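PDB 5NTD: leucyl aminopeptidase from Trypanosoma brucei brucei, which probably removes N-terminal amino acids such as leucine from peptides, as an M17-family metallo-exopeptidase, here with manganese bound. Local coordinates for residues P196-A201 and V327-P332; P267-L272 and V382-N387. All coordinates share one frame; numbering follows the deposited sequence.

Contact 2 lies within the catalytic domain, and contact 1 brings helix 196-214 to it; their centres are 25 Å apart, with nearest atoms about 7 Å from each other. Their segments alternate along the sequence: 196-201, 267-272, 327-332, 382-387. Contact 1, at the surface, sets the start of helix 196-214, whose Leu199 and Glu200 touch strand 26-30 of the other sheet, against the end of helix 314-328. Contact 2, buried, packs helix 374-387 on the catalytic domain's own sheet at strand 268-274, which lies between strands 239-244 and 334-344. Strand 334-344 follows segment 327-332 in the chain. Helix 222-236 is touched by Arg328 of contact 1 and by Arg268 and Val270 of contact 2.

Contact 1: residues P196-A201 and V327-P332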
loop_
_atom_site.group_PDB
_atom_site.type_symbol
_atom_site.label_atom_id
_atom_site.label_comp_id
_atom_site.label_asym_id
_atom_site.label_seq_id
_atom_site.Cartn_x
_atom_site.Cartn_y
_atom_site.Cartn_z
ATOM N N PRO G 196 -5.760 -29.890 45.811
ATOM C CA PRO G 196 -4.584 -29.063 45.503
ATOM C C PRO G 196 -3.589 -29.643 44.503
ATOM O O PRO G 196 -3.146 -28.923 43.613
ATOM C CB PRO G 196 -3.909 -28.876 46.880
ATOM C CG PRO G 196 -5.034 -28.978 47.852
ATOM C CD PRO G 196 -6.001 -29.977 47.262
ATOM N N LYS G 197 -3.215 -30.904 44.648
ATOM C CA LYS G 197 -2.221 -31.521 43.704
ATOM C C LYS G 197 -2.802 -31.583 42.265
ATOM O O LYS G 197 -2.076 -31.472 41.278
ATOM C CB LYS G 197 -1.730 -32.902 44.179
ATOM N N ASP G 198 -4.110 -31.774 42.163
ATOM C CA ASP G 198 -4.779 -31.739 40.861
ATOM C C ASP G 198 -4.756 -30.306 40.266
ATOM O O ASP G 198 -4.570 -30.115 39.050
ATOM C CB ASP G 198 -6.233 -32.228 40.976
ATOM C CG ASP G 198 -6.339 -33.744 41.218
ATOM O OD1 ASP G 198 -5.315 -34.378 41.558
ATOM O OD2 ASP G 198 -7.436 -34.304 40.945
ATOM N N LEU G 199 -5.007 -29.322 41.128
ATOM C CA LEU G 199 -4.932 -27.917 40.715
ATOM C C LEU G 199 -3.507 -27.573 40.295
ATOM O O LEU G 199 -3.289 -26.859 39.311
ATOM C CB LEU G 199 -5.396 -26.970 41.800
ATOM C CG LEU G 199 -6.892 -27.066 42.111
ATOM C CD1 LEU G 199 -7.244 -26.153 43.290
ATOM C CD2 LEU G 199 -7.744 -26.699 40.908
ATOM N N GLU G 200 -2.534 -28.119 40.994
ATOM C CA GLU G 200 -1.119 -27.939 40.575
ATOM C C GLU G 200 -0.841 -28.485 39.179
ATOM O O GLU G 200 -0.157 -27.850 38.384
ATOM C CB GLU G 200 -0.134 -28.600 41.521
ATOM C CG GLU G 200 0.155 -27.766 42.744
ATOM C CD GLU G 200 1.224 -28.377 43.617
ATOM O OE1 GLU G 200 2.148 -29.055 43.091
ATOM O OE2 GLU G 200 1.155 -28.153 44.838
ATOM N N ALA G 201 -1.393 -29.637 38.894
ATOM C CA ALA G 201 -1.225 -30.258 37.561
ATOM C C ALA G 201 -1.804 -29.361 36.446
ATOM O O ALA G 201 -1.187 -29.168 35.390
ATOM C CB ALA G 201 -1.862 -31.615 37.498
ATOM N N VAL G 327 -3.286 -37.239 31.377
ATOM C CA VAL G 327 -2.430 -38.375 31.777
ATOM C C VAL G 327 -2.081 -38.264 33.260
ATOM O O VAL G 327 -2.223 -39.210 34.039
ATOM C CB VAL G 327 -1.142 -38.458 30.976
ATOM C CG1 VAL G 327 -0.216 -39.528 31.552
ATOM C CG2 VAL G 327 -1.466 -38.776 29.525
ATOM N N ARG G 328 -1.660 -37.086 33.648
ATOM C CA ARG G 328 -1.259 -36.859 35.042
ATOM C C ARG G 328 -2.414 -37.050 36.041
ATOM O O ARG G 328 -2.197 -37.610 37.113
ATOM C CB ARG G 328 -0.638 -35.487 35.242
ATOM C CG ARG G 328 0.793 -35.452 34.798
ATOM C CD ARG G 328 1.329 -34.040 34.767
ATOM N NE ARG G 328 2.791 -34.031 34.802
ATOM C CZ ARG G 328 3.565 -32.982 34.482
ATOM N NH1 ARG G 328 3.022 -31.808 34.107
ATOM N NH2 ARG G 328 4.883 -33.109 34.543
ATOM N N LEU G 329 -3.605 -36.592 35.693
ATOM C CA LEU G 329 -4.802 -36.776 36.546
ATOM C C LEU G 329 -5.585 -38.046 36.262
ATOM O O LEU G 329 -6.583 -38.316 36.922
ATOM C CB LEU G 329 -5.758 -35.606 36.412
ATOM C CG LEU G 329 -5.128 -34.243 36.743
ATOM C CD1 LEU G 329 -6.200 -33.172 36.711
ATOM C CD2 LEU G 329 -4.417 -34.273 38.099
ATOM N N GLN G 330 -5.095 -38.830 35.313
ATOM C CA GLN G 330 -5.733 -40.104 34.934
ATOM C C GLN G 330 -7.207 -39.913 34.675
ATOM O O GLN G 330 -8.050 -40.661 35.175
ATOM C CB GLN G 330 -5.519 -41.175 36.002
ATOM C CG GLN G 330 -4.054 -41.503 36.121
ATOM C CD GLN G 330 -3.788 -42.571 37.150
ATOM O OE1 GLN G 330 -4.365 -42.567 38.255
ATOM N NE2 GLN G 330 -2.908 -43.528 36.799
ATOM N N GLN G 331 -7.523 -38.904 33.880
ATOM C CA GLN G 331 -8.908 -38.690 33.454
ATOM C C GLN G 331 -9.355 -39.886 32.601
ATOM O O GLN G 331 -8.538 -40.449 31.862
ATOM C CB GLN G 331 -9.045 -37.400 32.663
ATOM C CG GLN G 331 -8.874 -36.165 33.521
ATOM C CD GLN G 331 -9.073 -34.879 32.734
ATOM O OE1 GLN G 331 -8.182 -34.460 31.997
ATOM N NE2 GLN G 331 -10.226 -34.250 32.902
ATOM N N PRO G 332 -10.643 -40.287 32.707
ATOM C CA PRO G 332 -11.131 -41.500 32.064
ATOM C C PRO G 332 -11.562 -41.307 30.618
ATOM O O PRO G 332 -12.625 -41.746 30.206
ATOM C CB PRO G 332 -12.314 -41.905 32.931
ATOM C CG PRO G 332 -12.846 -40.618 33.464
ATOM C CD PRO G 332 -11.678 -39.678 33.579
HETATM O O HOH W 1 0.304 -31.046 34.155
#
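The CA atoms of Asp198 and Leu329 come within 6.6 Å where the first turns of helix 196-214 meet the C-terminal end of helix 314-328, which closes in a Schellman motif. Gln330, with a positive phi of 50°, leaves the helix there, and the chain then runs on towards strand 334-344. Leu199 and Glu200 touch strand 26-30 of the six-stranded sheet, so the start of their helix lies between that sheet and the end of helix 314-328. Leu329 carries the apolar contact through one methyl: its CD2 lies 3.7 Å from Ala201 CB. The same methyl rests against the carboxylate of Asp198, 3.6 Å from OD1, the two side chains crossing at a slant. Leu329 CG stands anti to its carbonyl carbon (chi1 -57°), which directs the branched end at the helix opposite. No direct hydrogen bond joins the segments, which bury 174 Å² between them. The polar link is a water. Arg328, whose side chain also packs on Tyr232 and Leu236 of helix 222-236, offers its guanidinium edge to this water, which lies in the plane of the group. The water accepts from Arg328 NH1 at 2.8 Å and donates to Ala201 O at 2.7 Å.

Contact 2: residues P267-L272 and V382-N387; sequences PRLVTL and VFHATN
One face of the His384 imidazole is covered by Leu269 CD2, while Thr271 OG1 approaches the ring obliquely, beside NE2 and CD2. The methyl stands 3.8 Å above the ring plane, displaced towards the rim, and lies 20° off the normal through the centroid, which makes this a CH-pi contact. Its nearest ring atoms are CG and ND1, His384 CG being 3.9 Å from Leu269 CD2. Thr271 OG1 is 3.2 Å from His384 NE2, and the hydroxyl is hydrogen-bonded to Thr338 OG1 on strand 334-344. The other ring nitrogen, ND1, is hydrogen-bonded to Tyr253 OH, a bond that restrains the turn of the imidazole. His384 CG lies anti to the backbone N (chi1 -178°), and this extends the ring from the helix to the strand.

The pairing is that of a helix laid against the sheet of the catalytic domain. Helix 374-387 begins directly after Glu373, a manganese ligand, and Gly374 and Arg375 at its start line the bicarbonate pocket; the contact is at its other end. Leu269 and Thr271, two apart on strand 268-274, both direct their CB atoms at the helix, whereas Val270 turns to the other side and packs on Thr226 of helix 222-236. Thr271 CA and Ala385 CA are 8.6 Å apart, and it is the side chains of Leu269, Thr271 and His384 that bridge the gap.

Further along the helix, Thr386 OG1 donates to Val382 O at 2.7 Å. That carbonyl also accepts from Thr386 N, the two donors reaching Val382 O from opposite faces of its plane.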
loop_
_atom_site.group_PDB
_atom_site.type_symbol
_atom_site.label_atom_id
_atom_site.label_comp_id
_atom_site.label_asym_id
_atom_site.label_seq_id
_atom_site.Cartn_x
_atom_site.Cartn_y
_atom_site.Cartn_z
ATOM N N PRO G 267 9.649 -31.360 9.045
ATOM C CA PRO G 267 8.346 -31.425 9.669
ATOM C C PRO G 267 8.147 -32.784 10.299
ATOM O O PRO G 267 8.778 -33.755 9.883
ATOM C CB PRO G 267 7.385 -31.263 8.502
ATOM C CG PRO G 267 8.141 -31.764 7.335
ATOM C CD PRO G 267 9.563 -31.403 7.581
ATOM N N ARG G 268 7.259 -32.830 11.276
ATOM C CA ARG G 268 6.906 -34.074 11.958
ATOM C C ARG G 268 5.436 -34.128 12.244
ATOM O O ARG G 268 4.859 -33.155 12.696
ATOM C CB ARG G 268 7.691 -34.200 13.278
ATOM C CG ARG G 268 9.155 -34.563 13.068
ATOM C CD ARG G 268 10.021 -33.755 13.988
ATOM N NE ARG G 268 11.387 -34.247 14.107
ATOM C CZ ARG G 268 12.459 -33.683 13.566
ATOM N NH1 ARG G 268 12.380 -32.597 12.828
ATOM N NH2 ARG G 268 13.647 -34.190 13.834
ATOM N N LEU G 269 4.878 -35.295 12.025
ATOM C CA LEU G 269 3.564 -35.645 12.541
ATOM C C LEU G 269 3.786 -36.532 13.772
ATOM O O LEU G 269 4.197 -37.681 13.678
ATOM C CB LEU G 269 2.751 -36.366 11.502
ATOM C CG LEU G 269 1.242 -36.339 11.697
ATOM C CD1 LEU G 269 0.653 -34.948 11.562
ATOM C CD2 LEU G 269 0.601 -37.266 10.680
ATOM N N VAL G 270 3.494 -35.965 14.927
ATOM C CA VAL G 270 3.735 -36.599 16.206
ATOM C C VAL G 270 2.412 -36.983 16.875
ATOM O O VAL G 270 1.615 -36.113 17.222
ATOM C CB VAL G 270 4.508 -35.694 17.138
ATOM C CG1 VAL G 270 4.762 -36.366 18.476
ATOM C CG2 VAL G 270 5.826 -35.296 16.519
ATOM N N THR G 271 2.194 -38.276 17.068
ATOM C CA THR G 271 0.973 -38.740 17.698
ATOM C C THR G 271 1.264 -39.399 19.041
ATOM O O THR G 271 2.087 -40.302 19.150
ATOM C CB THR G 271 0.170 -39.687 16.795
ATOM O OG1 THR G 271 -0.220 -39.003 15.583
ATOM C CG2 THR G 271 -1.093 -40.156 17.486
ATOM N N LEU G 272 0.542 -38.943 20.046
ATOM C CA LEU G 272 0.644 -39.437 21.409
ATOM C C LEU G 272 -0.646 -40.187 21.771
ATOM O O LEU G 272 -1.730 -39.768 21.366
ATOM C CB LEU G 272 0.861 -38.306 22.413
ATOM C CG LEU G 272 1.850 -37.240 21.958
ATOM C CD1 LEU G 272 1.937 -36.136 23.000
ATOM C CD2 LEU G 272 3.216 -37.840 21.735
ATOM N N VAL G 382 -6.084 -34.430 10.907
ATOM C CA VAL G 382 -7.426 -34.992 11.197
ATOM C C VAL G 382 -7.693 -36.266 10.410
ATOM O O VAL G 382 -8.365 -37.168 10.894
ATOM C CB VAL G 382 -8.595 -34.007 10.996
ATOM C CG1 VAL G 382 -8.410 -32.789 11.876
ATOM C CG2 VAL G 382 -8.760 -33.602 9.541
ATOM N N PHE G 383 -7.144 -36.358 9.206
ATOM C CA PHE G 383 -7.254 -37.624 8.444
ATOM C C PHE G 383 -6.474 -38.733 9.164
ATOM O O PHE G 383 -6.978 -39.837 9.332
ATOM C CB PHE G 383 -6.766 -37.565 7.025
ATOM C CG PHE G 383 -7.100 -38.812 6.253
ATOM C CD1 PHE G 383 -8.375 -38.991 5.700
ATOM C CD2 PHE G 383 -6.175 -39.844 6.122
ATOM C CE1 PHE G 383 -8.697 -40.165 4.980
ATOM C CE2 PHE G 383 -6.492 -40.999 5.413
ATOM C CZ PHE G 383 -7.752 -41.165 4.852
ATOM N N HIS G 384 -5.285 -38.391 9.599
ATOM C CA HIS G 384 -4.491 -39.329 10.364
ATOM C C HIS G 384 -5.266 -39.847 11.606
ATOM O O HIS G 384 -5.342 -41.048 11.870
ATOM C CB HIS G 384 -3.212 -38.676 10.845
ATOM C CG HIS G 384 -2.319 -39.608 11.601
ATOM N ND1 HIS G 384 -1.547 -40.567 10.975
ATOM C CD2 HIS G 384 -2.074 -39.731 12.933
ATOM C CE1 HIS G 384 -0.848 -41.223 11.888
ATOM N NE2 HIS G 384 -1.153 -40.737 13.081
ATOM N N ALA G 385 -5.831 -38.917 12.354
ATOM C CA ALA G 385 -6.553 -39.253 13.593
ATOM C C ALA G 385 -7.778 -40.108 13.307
ATOM O O ALA G 385 -8.079 -41.020 14.068
ATOM C CB ALA G 385 -6.967 -38.010 14.359
ATOM N N THR G 386 -8.464 -39.807 12.235
ATOM C CA THR G 386 -9.752 -40.459 11.951
ATOM C C THR G 386 -9.627 -41.719 11.083
ATOM O O THR G 386 -10.601 -42.437 10.893
ATOM C CB THR G 386 -10.759 -39.513 11.270
ATOM O OG1 THR G 386 -10.166 -38.947 10.099
ATOM C CG2 THR G 386 -11.153 -38.435 12.229
ATOM N N ASN G 387 -8.446 -41.963 10.560
ATOM C CA ASN G 387 -8.239 -43.089 9.649
ATOM C C ASN G 387 -7.104 -44.039 9.986
ATOM O O ASN G 387 -7.173 -45.205 9.642
ATOM C CB ASN G 387 -7.984 -42.603 8.224
ATOM C CG ASN G 387 -8.359 -43.650 7.171
ATOM O OD1 ASN G 387 -9.529 -43.879 6.907
ATOM N ND2 ASN G 387 -7.358 -44.276 6.578
#